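PDB 6LZH: GrgF from Penicillium sp. sh18, which acts as a polyketide transferase with an alpha/beta hydrolase fold in the biosynthesis of gregatin A, a chain-fused fungal polyketide with an alkylated furanone core. Local coordinates for residues L35-G40 against P50-W55; A190-A195 against G268-V273; N222-I227 against L249-H254; D262-K267 against E278-R283. One frame throughout, in Å; residues are numbered along the deposited sequence.

Contact 1 of 4, residues L35-G40 against P50-W55; sequences LIMSPG and PDIAKW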
loop_
_atom_site.group_PDB
_atom_site.type_symbol
_atom_site.label_atom_id
_atom_site.label_comp_id
_atom_site.label_asym_id
_atom_site.label_seq_id
_atom_site.Cartn_x
_atom_site.Cartn_y
_atom_site.Cartn_z
ATOM N N LEU A 35 -9.183 -18.940 15.617
ATOM C CA LEU A 35 -9.736 -18.117 14.547
ATOM C C LEU A 35 -9.656 -16.650 14.942
ATOM O O LEU A 35 -10.090 -16.269 16.040
ATOM C CB LEU A 35 -11.191 -18.496 14.264
ATOM C CG LEU A 35 -11.828 -17.937 12.998
ATOM C CD1 LEU A 35 -11.203 -18.570 11.775
ATOM C CD2 LEU A 35 -13.336 -18.201 13.022
ATOM N N ILE A 36 -9.102 -15.839 14.042
ATOM C CA ILE A 36 -9.037 -14.388 14.185
ATOM C C ILE A 36 -10.060 -13.786 13.228
ATOM O O ILE A 36 -9.957 -13.971 12.006
ATOM C CB ILE A 36 -7.627 -13.851 13.893
ATOM C CG1 ILE A 36 -6.593 -14.527 14.798
ATOM C CG2 ILE A 36 -7.604 -12.329 14.042
ATOM C CD1 ILE A 36 -5.161 -14.139 14.472
ATOM N N MET A 37 -11.034 -13.057 13.777
ATOM C CA MET A 37 -12.195 -12.578 13.028
ATOM C C MET A 37 -12.113 -11.072 12.801
ATOM O O MET A 37 -11.851 -10.310 13.740
ATOM C CB MET A 37 -13.489 -12.934 13.769
ATOM C CG MET A 37 -13.668 -14.455 13.919
ATOM S SD MET A 37 -15.057 -14.893 14.985
ATOM C CE MET A 37 -16.468 -14.362 13.991
ATOM N N SER A 38 -12.355 -10.644 11.560
ATOM C CA SER A 38 -12.228 -9.249 11.159
ATOM C C SER A 38 -13.591 -8.730 10.722
ATOM O O SER A 38 -14.275 -9.392 9.918
ATOM C CB SER A 38 -11.222 -9.085 9.995
ATOM O OG SER A 38 -9.898 -9.394 10.376
ATOM N N PRO A 39 -14.003 -7.544 11.196
ATOM C CA PRO A 39 -15.369 -7.068 10.945
ATOM C C PRO A 39 -15.494 -6.293 9.644
ATOM O O PRO A 39 -14.502 -6.102 8.926
ATOM C CB PRO A 39 -15.649 -6.173 12.164
ATOM C CG PRO A 39 -14.294 -5.611 12.506
ATOM C CD PRO A 39 -13.278 -6.687 12.157
ATOM N N GLY A 40 -16.708 -5.823 9.347
ATOM C CA GLY A 40 -16.988 -5.167 8.085
ATOM C C GLY A 40 -16.457 -3.743 8.020
ATOM O O GLY A 40 -15.753 -3.251 8.906
ATOM N N PRO A 50 -19.754 -11.257 17.332
ATOM C CA PRO A 50 -19.627 -11.940 18.636
ATOM C C PRO A 50 -20.428 -13.228 18.730
ATOM O O PRO A 50 -19.937 -14.220 19.289
ATOM C CB PRO A 50 -20.135 -10.883 19.628
ATOM C CG PRO A 50 -19.796 -9.592 18.972
ATOM C CD PRO A 50 -20.090 -9.828 17.511
ATOM N N ASP A 51 -21.659 -13.237 18.198
ATOM C CA ASP A 51 -22.460 -14.457 18.256
ATOM C C ASP A 51 -21.873 -15.535 17.358
ATOM O O ASP A 51 -21.934 -16.727 17.687
ATOM C CB ASP A 51 -23.916 -14.162 17.885
ATOM C CG ASP A 51 -24.875 -15.233 18.407
ATOM O OD1 ASP A 51 -24.902 -15.468 19.634
ATOM O OD2 ASP A 51 -25.570 -15.862 17.585
ATOM N N ILE A 52 -21.259 -15.137 16.242
ATOM C CA ILE A 52 -20.573 -16.125 15.418
ATOM C C ILE A 52 -19.343 -16.667 16.147
ATOM O O ILE A 52 -19.057 -17.875 16.107
ATOM C CB ILE A 52 -20.216 -15.513 14.053
ATOM C CG1 ILE A 52 -21.499 -15.163 13.279
ATOM C CG2 ILE A 52 -19.363 -16.477 13.272
ATOM C CD1 ILE A 52 -21.276 -14.428 11.912
ATOM N N ALA A 53 -18.578 -15.785 16.799
ATOM C CA ALA A 53 -17.464 -16.251 17.622
ATOM C C ALA A 53 -17.947 -17.239 18.678
ATOM O O ALA A 53 -17.339 -18.301 18.879
ATOM C CB ALA A 53 -16.764 -15.061 18.283
ATOM N N LYS A 54 -19.056 -16.907 19.351
ATOM C CA LYS A 54 -19.608 -17.799 20.365
ATOM C C LYS A 54 -19.932 -19.172 19.784
ATOM O O LYS A 54 -19.651 -20.203 20.411
ATOM C CB LYS A 54 -20.861 -17.162 20.978
ATOM C CG LYS A 54 -21.462 -17.978 22.113
ATOM C CD LYS A 54 -20.608 -17.866 23.367
ATOM C CE LYS A 54 -21.265 -18.507 24.585
ATOM N NZ LYS A 54 -20.471 -19.674 25.100
ATOM N N TRP A 55 -20.510 -19.205 18.576
ATOM C CA TRP A 55 -20.813 -20.477 17.927
ATOM C C TRP A 55 -19.545 -21.286 17.654
ATOM O O TRP A 55 -19.508 -22.494 17.910
ATOM C CB TRP A 55 -21.583 -20.224 16.627
ATOM C CG TRP A 55 -22.141 -21.457 15.968
ATOM C CD1 TRP A 55 -23.431 -21.926 16.057
ATOM C CD2 TRP A 55 -21.446 -22.366 15.097
ATOM N NE1 TRP A 55 -23.563 -23.062 15.304
ATOM C CE2 TRP A 55 -22.367 -23.353 14.705
ATOM C CE3 TRP A 55 -20.133 -22.439 14.616
ATOM C CZ2 TRP A 55 -22.021 -24.410 13.849
ATOM C CZ3 TRP A 55 -19.782 -23.492 13.763
ATOM C CH2 TRP A 55 -20.727 -24.458 13.383
#
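Met37 lays the end of its thioether over the inner side of helix 49-58, where Ile52 and Ala53 meet it. The sulfur does one half of the work: Met37 SD rests 3.7 Å from Ala53 CB. The terminal methyl does the other half, with Met37 CE 3.7 Å from Ile52 CG2 and also close to the backbone at Ala53 N, 3.8 Å away. Met37 runs extended as far as SD and then bends at its last torsion (chi3 68°), which swings the methyl along the helix so that one flexible chain touches two successive residues. Ile52 points at the strand and offers its CG2 branch, while Ala53 is small enough for the sulfur to come close to the helix backbone. The contact is wholly apolar and buried. Trp112 of strand 108-114 also packs on Met37, Leu281 of helix 277-292 on Ile52, and Cys63 on Ala53; Ile36 and Ser38 turn instead to helix 84-99. Strand 32-38, helix 49-58 and strand 62-66, which lies parallel beside the first, form a beta-alpha-beta crossover of the central sheet, a building unit of the alpha/beta hydrolase fold.

Contact 2 of 4, residues A190-A195 against G268-V273; sequences AEMMPA and GHLDWV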
loop_
_atom_site.group_PDB
_atom_site.type_symbol
_atom_site.label_atom_id
_atom_site.label_comp_id
_atom_site.label_asym_id
_atom_site.label_seq_id
_atom_site.Cartn_x
_atom_site.Cartn_y
_atom_site.Cartn_z
ATOM N N ALA A 190 -23.298 3.729 2.568
ATOM C CA ALA A 190 -24.572 4.429 2.659
ATOM C C ALA A 190 -25.750 3.464 2.568
ATOM O O ALA A 190 -26.827 3.752 3.107
ATOM C CB ALA A 190 -24.648 5.492 1.563
ATOM N N GLU A 191 -25.565 2.323 1.895
ATOM C CA GLU A 191 -26.623 1.318 1.797
ATOM C C GLU A 191 -26.743 0.499 3.071
ATOM O O GLU A 191 -27.851 0.135 3.478
ATOM C CB GLU A 191 -26.354 0.373 0.627
ATOM C CG GLU A 191 -27.063 0.731 -0.649
ATOM C CD GLU A 191 -26.457 0.029 -1.845
ATOM O OE1 GLU A 191 -26.584 0.555 -2.970
ATOM O OE2 GLU A 191 -25.849 -1.048 -1.649
ATOM N N MET A 192 -25.615 0.163 3.690
ATOM C CA MET A 192 -25.655 -0.696 4.867
ATOM C C MET A 192 -26.099 0.065 6.107
ATOM O O MET A 192 -26.816 -0.492 6.948
ATOM C CB MET A 192 -24.287 -1.339 5.091
ATOM C CG MET A 192 -23.907 -2.307 3.983
ATOM S SD MET A 192 -24.848 -3.844 4.116
ATOM C CE MET A 192 -26.198 -3.541 2.971
ATOM N N MET A 193 -25.694 1.332 6.230
ATOM C CA MET A 193 -25.928 2.097 7.457
ATOM C C MET A 193 -27.388 2.097 7.907
ATOM O O MET A 193 -27.645 1.788 9.084
ATOM C CB MET A 193 -25.389 3.528 7.270
ATOM C CG MET A 193 -26.027 4.581 8.186
ATOM S SD MET A 193 -25.474 6.270 7.822
ATOM C CE MET A 193 -26.308 6.594 6.269
ATOM N N PRO A 194 -28.378 2.397 7.057
ATOM C CA PRO A 194 -29.764 2.401 7.558
ATOM C C PRO A 194 -30.251 1.034 8.015
ATOM O O PRO A 194 -31.000 0.958 8.993
ATOM C CB PRO A 194 -30.562 2.918 6.355
ATOM C CG PRO A 194 -29.575 3.633 5.519
ATOM C CD PRO A 194 -28.327 2.839 5.656
ATOM N N ALA A 195 -29.843 -0.056 7.351
ATOM C CA ALA A 195 -30.274 -1.377 7.804
ATOM C C ALA A 195 -29.647 -1.720 9.148
ATOM O O ALA A 195 -30.318 -2.259 10.036
ATOM C CB ALA A 195 -29.929 -2.450 6.769
ATOM N N GLY A 268 -28.661 -11.638 0.150
ATOM C CA GLY A 268 -27.883 -10.451 -0.126
ATOM C C GLY A 268 -26.744 -10.290 0.860
ATOM O O GLY A 268 -26.348 -11.235 1.552
ATOM N N HIS A 269 -26.241 -9.053 0.956
ATOM C CA HIS A 269 -24.985 -8.795 1.656
ATOM C C HIS A 269 -25.090 -9.082 3.142
ATOM O O HIS A 269 -24.111 -9.504 3.767
ATOM C CB HIS A 269 -24.548 -7.345 1.468
ATOM C CG HIS A 269 -23.166 -7.077 1.978
ATOM N ND1 HIS A 269 -22.055 -7.746 1.503
ATOM C CD2 HIS A 269 -22.718 -6.225 2.931
ATOM C CE1 HIS A 269 -20.983 -7.316 2.144
ATOM N NE2 HIS A 269 -21.355 -6.382 3.003
ATOM N N LEU A 270 -26.250 -8.830 3.722
ATOM C CA LEU A 270 -26.476 -8.928 5.154
ATOM C C LEU A 270 -27.599 -9.870 5.530
ATOM O O LEU A 270 -27.520 -10.517 6.578
ATOM C CB LEU A 270 -26.825 -7.543 5.713
ATOM C CG LEU A 270 -26.271 -7.141 7.069
ATOM C CD1 LEU A 270 -24.771 -7.029 6.932
ATOM C CD2 LEU A 270 -26.895 -5.807 7.495
ATOM N N ASP A 271 -28.655 -9.951 4.715
ATOM C CA ASP A 271 -29.867 -10.646 5.132
ATOM C C ASP A 271 -29.671 -12.145 5.291
ATOM O O ASP A 271 -30.585 -12.828 5.781
ATOM C CB ASP A 271 -31.021 -10.345 4.164
ATOM C CG ASP A 271 -30.688 -10.653 2.716
ATOM O OD1 ASP A 271 -30.106 -11.729 2.440
ATOM O OD2 ASP A 271 -31.048 -9.826 1.846
ATOM N N TRP A 272 -28.503 -12.680 4.931
ATOM C CA TRP A 272 -28.246 -14.072 5.275
ATOM C C TRP A 272 -28.248 -14.295 6.787
ATOM O O TRP A 272 -28.388 -15.440 7.228
ATOM C CB TRP A 272 -26.917 -14.540 4.658
ATOM C CG TRP A 272 -25.752 -13.737 5.092
ATOM C CD1 TRP A 272 -25.212 -12.660 4.448
ATOM C CD2 TRP A 272 -24.972 -13.928 6.281
ATOM N NE1 TRP A 272 -24.151 -12.165 5.169
ATOM C CE2 TRP A 272 -23.984 -12.930 6.296
ATOM C CE3 TRP A 272 -25.021 -14.846 7.334
ATOM C CZ2 TRP A 272 -23.042 -12.821 7.331
ATOM C CZ3 TRP A 272 -24.083 -14.735 8.360
ATOM C CH2 TRP A 272 -23.111 -13.739 8.344
ATOM N N VAL A 273 -28.085 -13.240 7.595
ATOM C CA VAL A 273 -28.141 -13.404 9.047
ATOM C C VAL A 273 -29.518 -13.840 9.529
ATOM O O VAL A 273 -29.654 -14.255 10.683
ATOM C CB VAL A 273 -27.722 -12.111 9.801
ATOM C CG1 VAL A 273 -26.251 -11.767 9.545
ATOM C CG2 VAL A 273 -28.643 -10.940 9.458
#
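Met192 and His269 make the closest approach between helix 187-198 and the loop that follows strand 259-264, and it is a sulfur-aromatic one. Met192 SD comes in at the rim of the imidazole, 3.4 Å from His269 CD2, lying near the ring plane (83° off the ring normal) and not over a face. The methionine reaches it through a chain bent at chi2 (-74°) and again at chi3, so that the sulfur, not the methyl, leads. Apolar packing is looser: Met192 SD stands 4.3 Å from Leu270 CD1.

Polar bonds act within the loop. Gly268 N donates to Asp271 OD1 at 2.7 Å, on the syn side of the carboxylate and 25° out of its plane, a bond that spans His269 and closes the turn from 268 to 271. Val273 N to Leu270 O, at 3.0 Å, belongs to the 3-10 turn that follows, and Trp272 NE1 adds only a weak bond to His269 O. The imidazole itself is gripped beyond the two segments, with His269 ND1 hydrogen-bonded to Asp240 OD2 and the ring also touching Cys115. These three residues have the geometry of a Cys-His-Asp catalytic triad, with His269 on the loop after the last strand, as in alpha/beta hydrolases; helix 187-198 lies in the insertion between strands 133-137 and 232-237, where members of this fold commonly carry a cap.

Contact 3 of 4, residues N222-I227 against L249-H254; sequences NVVQYI and LNCFEH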
loop_
_atom_site.group_PDB
_atom_site.type_symbol
_atom_site.label_atom_id
_atom_site.label_comp_id
_atom_site.label_asym_id
_atom_site.label_seq_id
_atom_site.Cartn_x
_atom_site.Cartn_y
_atom_site.Cartn_z
ATOM N N ASN A 222 -4.613 -8.301 -7.056
ATOM C CA ASN A 222 -3.196 -8.417 -7.389
ATOM C C ASN A 222 -2.415 -9.335 -6.455
ATOM O O ASN A 222 -1.252 -9.638 -6.756
ATOM C CB ASN A 222 -2.544 -7.041 -7.369
ATOM C CG ASN A 222 -2.811 -6.244 -8.640
ATOM O OD1 ASN A 222 -2.196 -5.206 -8.863
ATOM N ND2 ASN A 222 -3.721 -6.731 -9.477
ATOM N N VAL A 223 -2.988 -9.764 -5.323
ATOM C CA VAL A 223 -2.204 -10.583 -4.405
ATOM C C VAL A 223 -2.902 -11.891 -4.037
ATOM O O VAL A 223 -2.276 -12.769 -3.436
ATOM C CB VAL A 223 -1.823 -9.793 -3.132
ATOM C CG1 VAL A 223 -1.216 -8.422 -3.502
ATOM C CG2 VAL A 223 -3.013 -9.629 -2.189
ATOM N N VAL A 224 -4.184 -12.053 -4.390
ATOM C CA VAL A 224 -4.880 -13.268 -3.945
ATOM C C VAL A 224 -4.330 -14.529 -4.612
ATOM O O VAL A 224 -4.494 -15.637 -4.075
ATOM C CB VAL A 224 -6.400 -13.169 -4.157
ATOM C CG1 VAL A 224 -6.995 -12.153 -3.201
ATOM C CG2 VAL A 224 -6.750 -12.860 -5.634
ATOM N N GLN A 225 -3.640 -14.396 -5.751
ATOM C CA GLN A 225 -3.015 -15.569 -6.355
ATOM C C GLN A 225 -1.915 -16.149 -5.478
ATOM O O GLN A 225 -1.548 -17.317 -5.659
ATOM C CB GLN A 225 -2.461 -15.233 -7.745
ATOM C CG GLN A 225 -1.249 -14.339 -7.734
ATOM C CD GLN A 225 -1.610 -12.870 -7.901
ATOM O OE1 GLN A 225 -2.683 -12.421 -7.459
ATOM N NE2 GLN A 225 -0.729 -12.113 -8.567
ATOM N N TYR A 226 -1.408 -15.380 -4.512
ATOM C CA TYR A 226 -0.359 -15.853 -3.611
ATOM C C TYR A 226 -0.890 -16.572 -2.380
ATOM O O TYR A 226 -0.094 -17.056 -1.565
ATOM C CB TYR A 226 0.518 -14.689 -3.157
ATOM C CG TYR A 226 1.146 -13.893 -4.290
ATOM C CD1 TYR A 226 1.849 -14.522 -5.307
ATOM C CD2 TYR A 226 1.036 -12.519 -4.328
ATOM C CE1 TYR A 226 2.438 -13.804 -6.326
ATOM C CE2 TYR A 226 1.616 -11.783 -5.350
ATOM C CZ TYR A 226 2.316 -12.432 -6.346
ATOM O OH TYR A 226 2.893 -11.695 -7.366
ATOM N N ILE A 227 -2.202 -16.633 -2.185
ATOM C CA ILE A 227 -2.700 -17.346 -1.017
ATOM C C ILE A 227 -2.294 -18.813 -1.086
ATOM O O ILE A 227 -1.766 -19.374 -0.121
ATOM C CB ILE A 227 -4.222 -17.169 -0.895
ATOM C CG1 ILE A 227 -4.567 -15.689 -0.665
ATOM C CG2 ILE A 227 -4.774 -18.077 0.217
ATOM C CD1 ILE A 227 -6.040 -15.367 -0.870
ATOM N N LEU A 249 -16.921 -13.084 -7.111
ATOM C CA LEU A 249 -16.576 -14.246 -7.929
ATOM C C LEU A 249 -15.361 -13.957 -8.792
ATOM O O LEU A 249 -14.546 -14.852 -9.041
ATOM C CB LEU A 249 -17.764 -14.652 -8.798
ATOM C CG LEU A 249 -18.959 -15.133 -7.954
ATOM C CD1 LEU A 249 -20.079 -15.681 -8.827
ATOM C CD2 LEU A 249 -18.500 -16.168 -6.921
ATOM N N ASN A 250 -15.210 -12.705 -9.222
ATOM C CA ASN A 250 -13.996 -12.302 -9.922
ATOM C C ASN A 250 -12.773 -12.525 -9.043
ATOM O O ASN A 250 -11.764 -13.084 -9.487
ATOM C CB ASN A 250 -14.118 -10.836 -10.351
ATOM C CG ASN A 250 -14.975 -10.671 -11.614
ATOM O OD1 ASN A 250 -15.226 -11.651 -12.327
ATOM N ND2 ASN A 250 -15.411 -9.443 -11.903
ATOM N N CYS A 251 -12.863 -12.135 -7.774
ATOM C CA CYS A 251 -11.763 -12.397 -6.854
ATOM C C CYS A 251 -11.509 -13.900 -6.718
ATOM O O CYS A 251 -10.358 -14.360 -6.801
ATOM C CB CYS A 251 -12.065 -11.749 -5.502
ATOM S SG CYS A 251 -10.705 -11.866 -4.304
ATOM N N PHE A 252 -12.574 -14.684 -6.515
ATOM C CA PHE A 252 -12.410 -16.138 -6.436
ATOM C C PHE A 252 -11.737 -16.684 -7.692
ATOM O O PHE A 252 -10.879 -17.570 -7.609
ATOM C CB PHE A 252 -13.755 -16.832 -6.219
ATOM C CG PHE A 252 -13.631 -18.307 -5.877
ATOM C CD1 PHE A 252 -13.340 -18.699 -4.577
ATOM C CD2 PHE A 252 -13.787 -19.291 -6.848
ATOM C CE1 PHE A 252 -13.193 -20.031 -4.242
ATOM C CE2 PHE A 252 -13.657 -20.667 -6.516
ATOM C CZ PHE A 252 -13.349 -21.021 -5.207
ATOM N N GLU A 253 -12.104 -16.158 -8.860
ATOM C CA GLU A 253 -11.518 -16.664 -10.095
ATOM C C GLU A 253 -10.021 -16.386 -10.157
ATOM O O GLU A 253 -9.268 -17.197 -10.704
ATOM C CB GLU A 253 -12.256 -16.073 -11.298
ATOM C CG GLU A 253 -13.665 -16.654 -11.424
ATOM C CD GLU A 253 -14.440 -16.163 -12.628
ATOM O OE1 GLU A 253 -14.076 -16.536 -13.763
ATOM O OE2 GLU A 253 -15.429 -15.425 -12.436
ATOM N N HIS A 254 -9.562 -15.281 -9.551
ATOM C CA HIS A 254 -8.137 -14.949 -9.525
ATOM C C HIS A 254 -7.349 -15.780 -8.521
ATOM O O HIS A 254 -6.119 -15.846 -8.617
ATOM C CB HIS A 254 -7.943 -13.463 -9.208
ATOM C CG HIS A 254 -8.184 -12.566 -10.379
ATOM N ND1 HIS A 254 -9.440 -12.131 -10.737
ATOM C CD2 HIS A 254 -7.327 -12.024 -11.277
ATOM C CE1 HIS A 254 -9.347 -11.353 -11.803
ATOM N NE2 HIS A 254 -8.075 -11.274 -12.152
#
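Val224 supplies most of the apolar contact, splitting its two methyls between successive turns of helix 245-254. Its CG1 meets the thiol of the buried Cys251, with Val224 CG1 3.9 Å from Cys251 SG, while Val224 CG2 lies 3.8 Å from His254 CB. The thiol is set anti to its own backbone N (chi1 -175°), which turns it toward the loop; Met234 of strand 232-237 and Ile141 also pack on it. A further van der Waals touch is made by Gln225 CB at 3.8 Å from His254 O, where the two backbones come nearest.

Backbone bonds hold the loop, Tyr226 N to Val223 O and Ile227 N to Val224 O. In the helix, His254 ND1 donates to Asn250 O over 2.8 Å in a nearly straight bond (170°), with the oxygen in the ring plane. Asn250 O also takes the helical bond from His254 N at 3.1 Å, and the two donors arrive from opposite faces of the carbonyl plane, ND1 standing 47° out of it. Asn222 and Val223 face the second subunit, where Asn222 OD1 is hydrogen-bonded to Asn219 and Asn222 of that chain.

Because ND1 is the donor, it carries a proton, and the bond should fix the rotation of this exposed imidazole back against its own helix. Between the two segments only van der Waals contacts remain, of the Val224 methyls with a thiol and a CB and of Gln225 CB with a carbonyl oxygen, so the fit depends on shape more than on charge.

Contact 4 of 4, residues D262-K267 against E278-R283; sequences DILKGK and ESILNR. With NA (sodium ion), chain C.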
loop_
_atom_site.group_PDB
_atom_site.type_symbol
_atom_site.label_atom_id
_atom_site.label_comp_id
_atom_site.label_asym_id
_atom_site.label_seq_id
_atom_site.Cartn_x
_atom_site.Cartn_y
_atom_site.Cartn_z
ATOM N N ASP A 262 -18.658 -21.217 -1.409
ATOM C CA ASP A 262 -20.047 -21.449 -1.011
ATOM C C ASP A 262 -20.880 -20.251 -1.437
ATOM O O ASP A 262 -20.545 -19.114 -1.093
ATOM C CB ASP A 262 -20.163 -21.659 0.502
ATOM C CG ASP A 262 -21.576 -22.006 0.930
ATOM O OD1 ASP A 262 -22.366 -22.404 0.040
ATOM O OD2 ASP A 262 -21.882 -21.900 2.137
ATOM N N ILE A 263 -21.938 -20.494 -2.209
ATOM C CA ILE A 263 -22.894 -19.455 -2.585
ATOM C C ILE A 263 -24.072 -19.516 -1.627
ATOM O O ILE A 263 -24.690 -20.574 -1.478
ATOM C CB ILE A 263 -23.388 -19.643 -4.033
ATOM C CG1 ILE A 263 -22.219 -19.679 -5.012
ATOM C CG2 ILE A 263 -24.382 -18.533 -4.397
ATOM C CD1 ILE A 263 -21.565 -18.336 -5.230
ATOM N N LEU A 264 -24.432 -18.380 -1.021
ATOM C CA LEU A 264 -25.609 -18.352 -0.141
ATOM C C LEU A 264 -26.822 -18.047 -1.011
ATOM O O LEU A 264 -27.091 -16.889 -1.341
ATOM C CB LEU A 264 -25.448 -17.328 0.969
ATOM C CG LEU A 264 -24.204 -17.447 1.856
ATOM C CD1 LEU A 264 -24.280 -16.436 2.985
ATOM C CD2 LEU A 264 -24.072 -18.861 2.418
ATOM N N LYS A 265 -27.564 -19.095 -1.364
ATOM C CA LYS A 265 -28.649 -18.968 -2.332
ATOM C C LYS A 265 -29.735 -18.024 -1.822
ATOM O O LYS A 265 -30.193 -18.138 -0.684
ATOM C CB LYS A 265 -29.236 -20.347 -2.628
ATOM C CG LYS A 265 -28.496 -21.122 -3.721
ATOM C CD LYS A 265 -28.903 -20.624 -5.117
ATOM C CE LYS A 265 -27.894 -21.014 -6.203
ATOM N NZ LYS A 265 -27.059 -19.849 -6.654
ATOM N N GLY A 266 -30.132 -17.074 -2.664
ATOM C CA GLY A 266 -31.218 -16.175 -2.333
ATOM C C GLY A 266 -30.884 -15.060 -1.367
ATOM O O GLY A 266 -31.790 -14.319 -0.968
ATOM N N LYS A 267 -29.625 -14.896 -0.984
ATOM C CA LYS A 267 -29.270 -13.963 0.072
ATOM C C LYS A 267 -28.468 -12.798 -0.479
ATOM O O LYS A 267 -27.701 -12.943 -1.441
ATOM C CB LYS A 267 -28.468 -14.662 1.174
ATOM C CG LYS A 267 -29.171 -15.887 1.769
ATOM C CD LYS A 267 -30.556 -15.533 2.295
ATOM C CE LYS A 267 -31.235 -16.762 2.879
ATOM N NZ LYS A 267 -32.577 -16.430 3.435
ATOM N N GLU A 278 -27.031 -21.718 11.061
ATOM C CA GLU A 278 -26.432 -22.957 11.554
ATOM C C GLU A 278 -25.803 -23.742 10.409
ATOM O O GLU A 278 -24.685 -24.260 10.521
ATOM C CB GLU A 278 -27.492 -23.814 12.270
ATOM C CG GLU A 278 -26.998 -25.194 12.689
ATOM C CD GLU A 278 -26.184 -25.151 13.982
ATOM O OE1 GLU A 278 -26.231 -24.124 14.691
ATOM O OE2 GLU A 278 -25.515 -26.155 14.302
ATOM N N SER A 279 -26.513 -23.843 9.289
ATOM C CA SER A 279 -25.967 -24.589 8.169
ATOM C C SER A 279 -24.822 -23.838 7.502
ATOM O O SER A 279 -23.859 -24.469 7.038
ATOM C CB SER A 279 -27.081 -24.908 7.172
ATOM O OG SER A 279 -26.533 -25.457 5.995
ATOM N N ILE A 280 -24.896 -22.502 7.474
ATOM C CA ILE A 280 -23.800 -21.695 6.939
ATOM C C ILE A 280 -22.527 -21.949 7.740
ATOM O O ILE A 280 -21.447 -22.196 7.180
ATOM C CB ILE A 280 -24.184 -20.199 6.955
ATOM C CG1 ILE A 280 -25.387 -19.937 6.032
ATOM C CG2 ILE A 280 -22.980 -19.326 6.593
ATOM C CD1 ILE A 280 -25.895 -18.458 6.060
ATOM N N LEU A 281 -22.641 -21.918 9.071
ATOM C CA LEU A 281 -21.449 -22.067 9.905
ATOM C C LEU A 281 -20.964 -23.520 9.951
ATOM O O LEU A 281 -19.752 -23.758 10.055
ATOM C CB LEU A 281 -21.736 -21.513 11.306
ATOM C CG LEU A 281 -22.024 -20.003 11.363
ATOM C CD1 LEU A 281 -22.250 -19.535 12.795
ATOM C CD2 LEU A 281 -20.890 -19.198 10.724
ATOM N N ASN A 282 -21.876 -24.499 9.890
ATOM C CA ASN A 282 -21.447 -25.902 9.829
ATOM C C ASN A 282 -20.588 -26.162 8.605
ATOM O O ASN A 282 -19.610 -26.923 8.668
ATOM C CB ASN A 282 -22.650 -26.832 9.811
ATOM C CG ASN A 282 -23.078 -27.216 11.195
ATOM O OD1 ASN A 282 -22.236 -27.352 12.081
ATOM N ND2 ASN A 282 -24.387 -27.370 11.405
ATOM N N ARG A 283 -20.949 -25.543 7.482
ATOM C CA ARG A 283 -20.165 -25.671 6.254
ATOM C C ARG A 283 -18.757 -25.115 6.445
ATOM O O ARG A 283 -17.767 -25.769 6.091
ATOM C CB ARG A 283 -20.902 -24.964 5.114
ATOM C CG ARG A 283 -20.081 -24.736 3.836
ATOM C CD ARG A 283 -19.771 -26.047 3.093
ATOM N NE ARG A 283 -19.102 -25.766 1.827
ATOM C CZ ARG A 283 -19.743 -25.359 0.738
ATOM N NH1 ARG A 283 -21.059 -25.213 0.768
ATOM N NH2 ARG A 283 -19.070 -25.102 -0.379
HETATM NA NA NA C . -24.718 -22.774 -0.474
HETATM O O HOH W 1 -20.816 -20.961 4.612
HETATM O O HOH W 2 -24.668 -22.542 1.992
HETATM O O HOH W 3 -27.252 -21.829 0.116
#
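Asp262 CG stands anti to its backbone N (chi1 -176°), and Arg283 starts out extended but bends at chi2 (69°); these turns bring carboxylate and guanidinium together. The groups cross obliquely, their planes 35° apart, with Asp262 CB over one face of the guanidinium near its rim. Asp262 OD1 comes within 3.2 Å of Arg283 NH1, and a long salt bridge of 3.7 Å joins Asp262 OD2 to Arg283 NH1; since OD2 lies well out of the guanidinium plane, charge alone acts there.

Asp262 OD1 also binds the sodium ion at 2.4 Å, matched by Ile263 O at the same distance, with water 2 and water 3 as further ligands. Water 2 donates back to Asp262 OD2, and water 3 accepts from Lys265 N. Water 1 links strand to helix, giving one hydrogen to Asp262 OD2 and the other, over 2.9 Å, to Ile280 O. Farther along, Leu264 and Ile280 cross at about a right angle, Leu264 CD2 lying 4.0 Å from Ile280 CG1; Trp272 packs on both.

One carboxylate thus serves a metal, an arginine and two waters. With two cationic neighbours, Asp262 is probably kept ionised, and the edge strand 259-264 meets helix 277-292 through an electrostatic network at one end and plain hydrocarbon at the other.

Contact 1 is the buried member, all hydrocarbon and sulfur, whereas contacts 2, 3 and 4 are only partly buried. Contacts 1 and 4 pack helices on the same central sheet, one at an inner strand and one at the edge strand 259-264, and their helices meet: Trp55 is probably hydrogen-bonded to Glu278, and Ile52 packs on Leu281. Trp272 of contact 2 touches Ile52 as well as Leu264 and Ile280, tying the loop of the probable catalytic histidine to both. Contact 3 is the one of the four whose segments touch the second subunit; Leu249 on Ile263 joins it to contact 4. Contact 4 alone has a charge pair across it, beside a sodium ion held on its strand side; contact 2 relies on sulfur against a ring.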